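Local coordinates for protein DNA annealing helicase and endonuclease ZRANB3 (Homo sapiens, PDB 5MKW) that anneals DNA strands and cuts DNA to maintain genome stability at stalled replication forks, the chain here being its zinc-binding HNH endonuclease domain, at residues 12-23 with 89-99; 27-35 with 65-73. All blocks are in the same frame, centred on the assembly; numbering follows the deposited sequence. Where two conformers were deposited one is given.

Contact 1 of 2, residues 12-23 with 89-99; sequences VFETEHGVCQLC and LDNLQTLCTVC. With ZN (zinc ion), chain C.
V12, near the end of helix 5-16, parts its two methyls over strand 92-96: CG1 presses on T94 OG1, and CG2 meets L92 CB and L89 CD1. One turn on, E16 reaches T94 with an extended chain. Its OE1 takes two bonds from that residue, each 2.7 Å, from T94 N nearly along the C-O axis and from T94 OG1 on the anti lone pair; a water links E16 OE2 to L92 O. A second water joins G18 N to T94 OG1, in the type I' turn from E16 to V19. C20 and C23 then supply one half of a Cys4 zinc site, two CxxC pairs in which C96 and C99 of the HNH region supply the other, all four SG atoms lying 2.3-2.4 Å from the zinc ion. C20 SG, anti to its own N (chi1 -180°), also accepts a hydrogen bond from C96 N at 3.3 Å, nearly straight (169°), and longer ones from L22 N and C23 N; such N-H groups probably soften the thiolate charge. Q21 N donates to T94 O at 2.9 Å. L22 lays CG and CD1 against L95 CD2, 3.5 Å from each. C23 SG closes the site beside C96 SG.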
loop_
_atom_site.group_PDB
_atom_site.type_symbol
_atom_site.label_atom_id
_atom_site.label_comp_id
_atom_site.label_asym_id
_atom_site.label_seq_id
_atom_site.Cartn_x
_atom_site.Cartn_y
_atom_site.Cartn_z
ATOM N N VAL A 12 -11.698 7.060 -0.065
ATOM C CA VAL A 12 -11.710 5.683 0.424
ATOM C C VAL A 12 -11.550 5.666 1.955
ATOM O O VAL A 12 -12.227 4.925 2.645
ATOM C CB VAL A 12 -10.624 4.838 -0.257
ATOM C CG1 VAL A 12 -10.515 3.500 0.410
ATOM C CG2 VAL A 12 -10.914 4.675 -1.747
ATOM N N PHE A 13 -10.765 6.595 2.490
ATOM C CA PHE A 13 -10.493 6.641 3.941
ATOM C C PHE A 13 -11.763 6.942 4.738
ATOM O O PHE A 13 -11.917 6.439 5.834
ATOM C CB PHE A 13 -9.456 7.714 4.236
ATOM C CG PHE A 13 -8.952 7.716 5.646
ATOM C CD1 PHE A 13 -7.861 6.926 6.014
ATOM C CD2 PHE A 13 -9.580 8.487 6.613
ATOM C CE1 PHE A 13 -7.397 6.938 7.296
ATOM C CE2 PHE A 13 -9.124 8.507 7.917
ATOM C CZ PHE A 13 -8.064 7.691 8.273
ATOM N N GLU A 14 -12.685 7.725 4.150
ATOM C CA GLU A 14 -13.967 8.074 4.811
ATOM C C GLU A 14 -14.678 6.794 5.243
ATOM O O GLU A 14 -15.457 6.816 6.177
ATOM C CB GLU A 14 -14.871 8.825 3.831
ATOM C CG GLU A 14 -14.528 10.286 3.594
ATOM C CD GLU A 14 -15.427 10.903 2.521
ATOM O OE1 GLU A 14 -14.957 11.812 1.796
ATOM O OE2 GLU A 14 -16.474 10.280 2.207
ATOM N N THR A 15 -14.525 5.726 4.450
ATOM C CA THR A 15 -15.134 4.460 4.740
ATOM C C THR A 15 -14.186 3.448 5.397
ATOM O O THR A 15 -14.614 2.707 6.261
ATOM C CB THR A 15 -15.777 3.852 3.469
ATOM O OG1 THR A 15 -16.906 4.630 3.083
ATOM C CG2 THR A 15 -16.273 2.467 3.725
ATOM N N GLU A 16 -12.897 3.422 5.054
ATOM C CA GLU A 16 -12.061 2.289 5.452
ATOM C C GLU A 16 -11.046 2.639 6.529
ATOM O O GLU A 16 -10.541 1.733 7.219
ATOM C CB GLU A 16 -11.390 1.701 4.189
ATOM C CG GLU A 16 -12.410 1.045 3.304
ATOM C CD GLU A 16 -11.865 0.405 2.052
ATOM O OE1 GLU A 16 -10.667 0.504 1.730
ATOM O OE2 GLU A 16 -12.698 -0.186 1.336
ATOM N N HIS A 17 -10.824 3.944 6.739
ATOM C CA HIS A 17 -9.962 4.454 7.783
ATOM C C HIS A 17 -8.563 3.841 7.784
ATOM O O HIS A 17 -7.980 3.643 8.846
ATOM C CB HIS A 17 -10.587 4.256 9.151
ATOM C CG HIS A 17 -11.982 4.758 9.227
ATOM N ND1 HIS A 17 -12.279 6.106 9.257
ATOM C CD2 HIS A 17 -13.158 4.114 9.079
ATOM C CE1 HIS A 17 -13.590 6.264 9.219
ATOM N NE2 HIS A 17 -14.144 5.072 9.092
ATOM N N GLY A 18 -8.017 3.565 6.602
ATOM C CA GLY A 18 -6.660 3.087 6.512
ATOM C C GLY A 18 -6.496 1.661 6.990
ATOM O O GLY A 18 -5.384 1.263 7.349
ATOM N N VAL A 19 -7.575 0.870 6.909
ATOM C CA VAL A 19 -7.550 -0.572 7.264
ATOM C C VAL A 19 -7.474 -1.443 6.031
ATOM O O VAL A 19 -8.230 -1.221 5.056
ATOM C CB VAL A 19 -8.824 -0.980 8.022
ATOM C CG1 VAL A 19 -8.769 -2.468 8.377
ATOM C CG2 VAL A 19 -8.949 -0.138 9.280
ATOM N N CYS A 20 -6.444 -2.266 5.949
ATOM C CA CYS A 20 -6.212 -3.056 4.724
ATOM C C CYS A 20 -7.356 -4.037 4.528
ATOM O O CYS A 20 -7.739 -4.760 5.481
ATOM C CB CYS A 20 -4.921 -3.860 4.818
ATOM S SG CYS A 20 -4.560 -4.854 3.342
ATOM N N GLN A 21 -7.902 -4.064 3.316
ATOM C CA GLN A 21 -9.085 -4.882 3.057
ATOM C C GLN A 21 -8.740 -6.330 2.764
ATOM O O GLN A 21 -9.623 -7.167 2.770
ATOM C CB GLN A 21 -9.898 -4.288 1.927
ATOM C CG GLN A 21 -10.430 -2.916 2.254
ATOM C CD GLN A 21 -11.313 -2.920 3.522
ATOM O OE1 GLN A 21 -12.408 -3.457 3.516
ATOM N NE2 GLN A 21 -10.829 -2.314 4.595
ATOM N N LEU A 22 -7.448 -6.630 2.605
ATOM C CA LEU A 22 -6.993 -8.017 2.420
ATOM C C LEU A 22 -6.562 -8.680 3.716
ATOM O O LEU A 22 -6.937 -9.819 3.953
ATOM C CB LEU A 22 -5.877 -8.115 1.386
ATOM C CG LEU A 22 -6.263 -7.577 0.010
ATOM C CD1 LEU A 22 -5.200 -7.821 -1.038
ATOM C CD2 LEU A 22 -7.619 -8.130 -0.438
ATOM N N CYS A 23 -5.743 -7.998 4.523
ATOM C CA CYS A 23 -5.171 -8.608 5.705
ATOM C C CYS A 23 -5.631 -7.976 7.017
ATOM O O CYS A 23 -5.333 -8.508 8.072
ATOM C CB CYS A 23 -3.634 -8.577 5.626
ATOM S SG CYS A 23 -2.924 -6.958 5.963
ATOM N N LEU A 89 -15.037 4.696 -7.615
ATOM C CA LEU A 89 -14.857 4.501 -6.184
ATOM C C LEU A 89 -15.326 3.104 -5.755
ATOM O O LEU A 89 -14.805 2.521 -4.800
ATOM C CB LEU A 89 -15.611 5.592 -5.429
ATOM C CG LEU A 89 -15.240 5.727 -3.962
ATOM C CD1 LEU A 89 -13.864 6.374 -3.852
ATOM C CD2 LEU A 89 -16.317 6.544 -3.229
ATOM N N ASP A 90 -16.331 2.589 -6.449
ATOM C CA ASP A 90 -16.843 1.266 -6.160
ATOM C C ASP A 90 -15.908 0.134 -6.590
ATOM O O ASP A 90 -16.171 -1.042 -6.329
ATOM C CB ASP A 90 -18.226 1.085 -6.806
ATOM C CG ASP A 90 -18.189 1.139 -8.349
ATOM O OD1 ASP A 90 -17.203 0.671 -8.989
ATOM O OD2 ASP A 90 -19.189 1.617 -8.934
ATOM N N ASN A 91 -14.821 0.480 -7.253
ATOM C CA ASN A 91 -13.763 -0.499 -7.557
ATOM C C ASN A 91 -12.445 -0.222 -6.818
ATOM O O ASN A 91 -11.418 -0.782 -7.166
ATOM C CB ASN A 91 -13.473 -0.550 -9.069
ATOM C CG ASN A 91 -12.687 -1.777 -9.470
ATOM O OD1 ASN A 91 -12.855 -2.849 -8.894
ATOM N ND2 ASN A 91 -11.785 -1.619 -10.437
ATOM N N LEU A 92 -12.506 0.549 -5.740
ATOM C CA LEU A 92 -11.298 0.882 -4.995
ATOM C C LEU A 92 -11.293 0.381 -3.540
ATOM O O LEU A 92 -12.332 0.292 -2.895
ATOM C CB LEU A 92 -11.099 2.381 -5.011
ATOM C CG LEU A 92 -10.913 3.001 -6.400
ATOM C CD1 LEU A 92 -10.635 4.498 -6.283
ATOM C CD2 LEU A 92 -9.792 2.326 -7.165
ATOM N N GLN A 93 -10.100 0.138 -3.013
ATOM C CA GLN A 93 -9.939 -0.400 -1.690
ATOM C C GLN A 93 -8.595 0.057 -1.137
ATOM O O GLN A 93 -7.671 0.360 -1.889
ATOM C CB GLN A 93 -10.046 -1.920 -1.693
ATOM C CG GLN A 93 -8.818 -2.629 -2.274
ATOM C CD GLN A 93 -8.926 -4.118 -2.371
ATOM O OE1 GLN A 93 -8.310 -4.770 -3.264
ATOM N NE2 GLN A 93 -9.824 -4.649 -1.614
ATOM N N THR A 94 -8.524 0.054 0.188
ATOM C CA THR A 94 -7.327 0.277 0.942
ATOM C C THR A 94 -6.556 -1.014 1.043
ATOM O O THR A 94 -7.103 -2.076 1.405
ATOM C CB THR A 94 -7.710 0.756 2.374
ATOM O OG1 THR A 94 -8.508 1.951 2.288
ATOM C CG2 THR A 94 -6.473 1.042 3.168
ATOM N N LEU A 95 -5.276 -0.915 0.720
ATOM C CA LEU A 95 -4.311 -1.989 0.957
ATOM C C LEU A 95 -3.177 -1.436 1.807
ATOM O O LEU A 95 -2.682 -0.322 1.551
ATOM C CB LEU A 95 -3.707 -2.497 -0.371
ATOM C CG LEU A 95 -4.595 -3.146 -1.434
ATOM C CD1 LEU A 95 -3.752 -3.639 -2.603
ATOM C CD2 LEU A 95 -5.403 -4.296 -0.866
ATOM N N CYS A 96 -2.688 -2.221 2.766
ATOM C CA CYS A 96 -1.435 -1.893 3.383
ATOM C C CYS A 96 -0.326 -1.997 2.304
ATOM O O CYS A 96 -0.504 -2.590 1.213
ATOM C CB CYS A 96 -1.135 -2.843 4.567
ATOM S SG CYS A 96 -0.655 -4.503 4.096
ATOM N N THR A 97 0.828 -1.415 2.599
ATOM C CA THR A 97 1.884 -1.366 1.594
ATOM C C THR A 97 2.527 -2.719 1.304
ATOM O O THR A 97 3.019 -2.923 0.228
ATOM C CB THR A 97 2.918 -0.291 1.928
ATOM O OG1 THR A 97 3.188 -0.300 3.341
ATOM C CG2 THR A 97 2.343 1.083 1.500
ATOM N N VAL A 98 2.457 -3.658 2.233
ATOM C CA VAL A 98 2.964 -4.995 2.013
ATOM C C VAL A 98 2.035 -5.743 1.032
ATOM O O VAL A 98 2.473 -6.305 0.044
ATOM C CB VAL A 98 3.124 -5.764 3.340
ATOM C CG1 VAL A 98 3.330 -7.257 3.099
ATOM C CG2 VAL A 98 4.292 -5.197 4.153
ATOM N N CYS A 99 0.745 -5.670 1.261
ATOM C CA CYS A 99 -0.191 -6.229 0.270
ATOM C C CYS A 99 -0.119 -5.528 -1.099
ATOM O O CYS A 99 -0.290 -6.142 -2.148
ATOM C CB CYS A 99 -1.617 -6.157 0.797
ATOM S SG CYS A 99 -1.931 -7.279 2.205
HETATM ZN ZN ZN C . -2.541 -5.906 3.945
HETATM O O HOH W 1 -13.149 -1.404 -0.790
HETATM O O HOH W 2 -8.198 4.112 3.780
#

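Contact 2 of 2, residues 27-35 with 65-73; sequences AQELFLRLR and NPGEGHFWQ
F31 throws its ring out with CG anti to the backbone N (chi1 165°), while F71 turns its CG beside its own N (chi1 -67°), and the F71 ring comes to lie flat beneath the F31 backbone. F31 CA stands 3.7 Å from the centroid of the F71 ring, almost exactly on its normal, a CH-pi contact over the face. The edge of the F31 ring is also turned toward that face, in an offset edge-to-face pair with planes at 63°. L30 CD2 and L34 CD1 close on the F71 rim near CE2, and M62 of helix 56-64 touches F71 as well. Replacing F71 with an alanine is likely to open a gap beneath F31 CA and leave the F31 edge without its aromatic partner. In one of its two conformers E68 lays CG over one face of F31, 3.7 Å from the ring centroid, with its carboxylate stacked roughly parallel to the ring. P66 CG packs against R35 CA at 3.8 Å. At the other end A27 CB rests on W72 CB, and W72 NE1 donates to Q28 OE1 (2.9 Å, nearly straight) in the indole plane, the amide steeply turned to it. The contact thus fastens helix 27-36 to the loop that leads into strand 72-76 of the HNH region. R35 NH1 and E68 OE2, 5.1 Å apart in that same conformer, are bridged by a water and not in direct contact, so any attraction between their charges is probably modest; hydrophobic and aromatic contacts carry most of the join, with one indole-amide bond.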
loop_
_atom_site.group_PDB
_atom_site.type_symbol
_atom_site.label_atom_id
_atom_site.label_comp_id
_atom_site.label_asym_id
_atom_site.label_seq_id
_atom_site.Cartn_x
_atom_site.Cartn_y
_atom_site.Cartn_z
ATOM N N ALA A 27 -3.415 0.164 9.147
ATOM C CA ALA A 27 -2.177 0.734 8.682
ATOM C C ALA A 27 -2.087 2.192 9.102
ATOM O O ALA A 27 -0.997 2.691 9.415
ATOM C CB ALA A 27 -2.073 0.583 7.183
ATOM N N GLN A 28 -3.225 2.866 9.175
ATOM C CA GLN A 28 -3.233 4.240 9.633
ATOM C C GLN A 28 -2.828 4.402 11.100
ATOM O O GLN A 28 -2.157 5.359 11.461
ATOM C CB GLN A 28 -4.571 4.899 9.392
ATOM C CG GLN A 28 -4.687 6.352 9.894
ATOM C CD GLN A 28 -3.943 7.330 8.987
ATOM O OE1 GLN A 28 -3.456 6.973 7.873
ATOM N NE2 GLN A 28 -3.841 8.554 9.432
ATOM N N GLU A 29 -3.269 3.486 11.941
ATOM C CA GLU A 29 -2.914 3.519 13.362
ATOM C C GLU A 29 -1.407 3.329 13.552
ATOM O O GLU A 29 -0.788 4.028 14.350
ATOM C CB GLU A 29 -3.649 2.398 14.081
ATOM C CG GLU A 29 -3.073 2.013 15.443
ATOM C CD GLU A 29 -3.890 0.900 16.127
ATOM O OE1 GLU A 29 -3.791 -0.290 15.701
ATOM O OE2 GLU A 29 -4.659 1.224 17.068
ATOM N N LEU A 30 -0.811 2.420 12.775
ATOM C CA LEU A 30 0.664 2.282 12.803
ATOM C C LEU A 30 1.405 3.564 12.311
ATOM O O LEU A 30 2.416 3.984 12.897
ATOM C CB LEU A 30 1.111 1.073 11.978
ATOM C CG LEU A 30 2.614 0.710 12.162
ATOM C CD1 LEU A 30 2.886 0.293 13.629
ATOM C CD2 LEU A 30 3.011 -0.383 11.176
ATOM N N PHE A 31 0.935 4.149 11.230
ATOM C CA PHE A 31 1.471 5.440 10.739
ATOM C C PHE A 31 1.518 6.469 11.877
ATOM O O PHE A 31 2.538 7.121 12.095
ATOM C CB PHE A 31 0.606 6.016 9.579
ATOM C CG PHE A 31 0.888 7.472 9.304
ATOM C CD1 PHE A 31 2.166 7.884 8.872
ATOM C CD2 PHE A 31 -0.037 8.456 9.633
ATOM C CE1 PHE A 31 2.503 9.233 8.776
ATOM C CE2 PHE A 31 0.290 9.802 9.529
ATOM C CZ PHE A 31 1.574 10.188 9.101
ATOM N N LEU A 32 0.401 6.633 12.583
ATOM C CA LEU A 32 0.340 7.687 13.608
ATOM C C LEU A 32 1.309 7.386 14.738
ATOM O O LEU A 32 1.934 8.290 15.265
ATOM C CB LEU A 32 -1.063 7.838 14.181
ATOM C CG LEU A 32 -2.125 8.288 13.206
ATOM C CD1 LEU A 32 -3.507 8.039 13.790
ATOM C CD2 LEU A 32 -1.916 9.761 12.893
ATOM N N ARG A 33 1.395 6.118 15.122
ATOM C CA ARG A 33 2.315 5.698 16.173
ATOM C C ARG A 33 3.780 5.972 15.777
ATOM O O ARG A 33 4.562 6.556 16.564
ATOM C CB ARG A 33 2.073 4.227 16.498
ATOM C CG ARG A 33 3.096 3.607 17.450
ATOM C CD ARG A 33 2.743 3.714 18.926
ATOM N NE ARG A 33 3.655 2.888 19.716
ATOM C CZ ARG A 33 4.698 3.349 20.394
ATOM N NH1 ARG A 33 4.964 4.641 20.432
ATOM N NH2 ARG A 33 5.458 2.504 21.061
ATOM N N LEU A 34 4.133 5.642 14.533
ATOM C CA LEU A 34 5.466 5.906 14.040
ATOM C C LEU A 34 5.776 7.382 13.930
ATOM O O LEU A 34 6.855 7.835 14.313
ATOM C CB LEU A 34 5.744 5.128 12.718
ATOM C CG LEU A 34 6.341 3.816 13.222
ATOM C CD1 LEU A 34 5.640 2.583 12.783
ATOM C CD2 LEU A 34 7.855 3.715 13.058
ATOM N N ARG A 35 4.843 8.141 13.389
ATOM C CA ARG A 35 5.035 9.556 13.210
ATOM C C ARG A 35 5.432 10.194 14.534
ATOM O O ARG A 35 6.311 11.058 14.587
ATOM C CB ARG A 35 3.776 10.212 12.672
ATOM C CG ARG A 35 3.925 11.693 12.362
ATOM C CD ARG A 35 2.566 12.336 12.052
ATOM N NE ARG A 35 1.783 12.395 13.280
ATOM C CZ ARG A 35 0.453 12.545 13.328
ATOM N NH1 ARG A 35 -0.245 12.852 12.266
ATOM N NH2 ARG A 35 -0.154 12.520 14.480
ATOM N N ASN A 65 11.352 9.701 8.308
ATOM C CA ASN A 65 10.209 10.573 8.109
ATOM C C ASN A 65 9.005 9.845 7.551
ATOM O O ASN A 65 8.774 9.833 6.341
ATOM C CB ASN A 65 10.599 11.711 7.176
ATOM C CG ASN A 65 9.446 12.692 6.944
ATOM O OD1 ASN A 65 8.607 12.924 7.824
ATOM N ND2 ASN A 65 9.422 13.274 5.783
ATOM N N PRO A 66 8.269 9.168 8.427
ATOM C CA PRO A 66 7.194 8.354 7.888
ATOM C C PRO A 66 6.094 9.249 7.296
ATOM O O PRO A 66 5.833 10.367 7.794
ATOM C CB PRO A 66 6.691 7.580 9.102
ATOM C CG PRO A 66 7.146 8.352 10.282
ATOM C CD PRO A 66 8.425 9.016 9.887
ATOM N N GLY A 67 5.540 8.807 6.187
ATOM C CA GLY A 67 4.280 9.385 5.599
ATOM C C GLY A 67 3.221 8.349 5.348
ATOM O O GLY A 67 3.515 7.163 5.304
ATOM N N GLU A 68 1.953 8.798 5.225
ATOM C CA GLU A 68 0.824 7.936 5.207
ATOM C C GLU A 68 0.970 6.900 4.072
ATOM O O GLU A 68 0.611 5.756 4.195
ATOM C CB GLU A 68 -0.437 8.859 5.046
ATOM C CG GLU A 68 -0.712 9.803 6.259
ATOM C CD GLU A 68 -0.025 11.223 6.302
ATOM O OE1 GLU A 68 1.049 11.476 5.625
ATOM O OE2 GLU A 68 -0.501 12.072 7.189
ATOM N N GLY A 69 1.425 7.373 2.910
ATOM C CA GLY A 69 1.680 6.512 1.777
ATOM C C GLY A 69 2.705 5.398 1.956
ATOM O O GLY A 69 2.718 4.457 1.181
ATOM N N HIS A 70 3.529 5.461 2.997
ATOM C CA HIS A 70 4.392 4.342 3.335
ATOM C C HIS A 70 3.651 3.184 3.934
ATOM O O HIS A 70 4.184 2.063 3.980
ATOM C CB HIS A 70 5.493 4.751 4.327
ATOM C CG HIS A 70 6.508 5.669 3.760
ATOM N ND1 HIS A 70 7.024 6.718 4.481
ATOM C CD2 HIS A 70 7.165 5.659 2.567
ATOM C CE1 HIS A 70 7.963 7.315 3.767
ATOM N NE2 HIS A 70 8.088 6.671 2.618
ATOM N N PHE A 71 2.480 3.457 4.485
ATOM C CA PHE A 71 1.724 2.469 5.257
ATOM C C PHE A 71 0.524 1.877 4.484
ATOM O O PHE A 71 0.216 0.686 4.634
ATOM C CB PHE A 71 1.274 3.121 6.575
ATOM C CG PHE A 71 2.412 3.457 7.494
ATOM C CD1 PHE A 71 3.167 4.606 7.288
ATOM C CD2 PHE A 71 2.858 2.533 8.407
ATOM C CE1 PHE A 71 4.280 4.882 8.089
ATOM C CE2 PHE A 71 3.961 2.786 9.186
ATOM C CZ PHE A 71 4.673 3.982 9.045
ATOM N N TRP A 72 -0.212 2.711 3.746
ATOM C CA TRP A 72 -1.352 2.229 2.947
ATOM C C TRP A 72 -1.487 2.995 1.633
ATOM O O TRP A 72 -1.036 4.134 1.510
ATOM C CB TRP A 72 -2.699 2.245 3.728
ATOM C CG TRP A 72 -3.177 3.552 4.174
ATOM C CD1 TRP A 72 -2.869 4.179 5.342
ATOM C CD2 TRP A 72 -4.086 4.421 3.484
ATOM N NE1 TRP A 72 -3.502 5.399 5.423
ATOM C CE2 TRP A 72 -4.277 5.562 4.306
ATOM C CE3 TRP A 72 -4.788 4.329 2.285
ATOM C CZ2 TRP A 72 -5.118 6.614 3.957
ATOM C CZ3 TRP A 72 -5.612 5.421 1.903
ATOM C CH2 TRP A 72 -5.793 6.523 2.774
ATOM N N GLN A 73 -2.128 2.335 0.672
ATOM C CA GLN A 73 -2.345 2.815 -0.685
ATOM C C GLN A 73 -3.779 2.426 -1.089
ATOM O O GLN A 73 -4.274 1.394 -0.635
ATOM C CB GLN A 73 -1.388 2.088 -1.647
ATOM C CG GLN A 73 0.070 2.473 -1.519
ATOM C CD GLN A 73 0.300 3.901 -1.997
ATOM O OE1 GLN A 73 -0.333 4.330 -2.970
ATOM N NE2 GLN A 73 1.016 4.698 -1.208
HETATM O O HOH W 3 0.605 13.418 9.513
#

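How the contacts relate
Contacts 1 and 2 lie with their centres about 13 Å apart and meet through the antiparallel strands 72-76 and 92-96. L95 O of contact 1 pairs with Q73 N of contact 2 at 2.9 Å, probably a hydrogen bond, and T97 OG1, at the start of helix 97-118, lies 2.6 Å from H70 O, probably another. Backbone bonds from G18 to A27 and Q28 tie the first segments together. Only contact 1 supplies zinc ligands; the side chain of A27 in contact 2 comes to about 7 Å from the ion. Residues 27-35 and 65-73 both fall between 12-23 and 89-99 in sequence, and 65-73 shares the HNH region with 89-99.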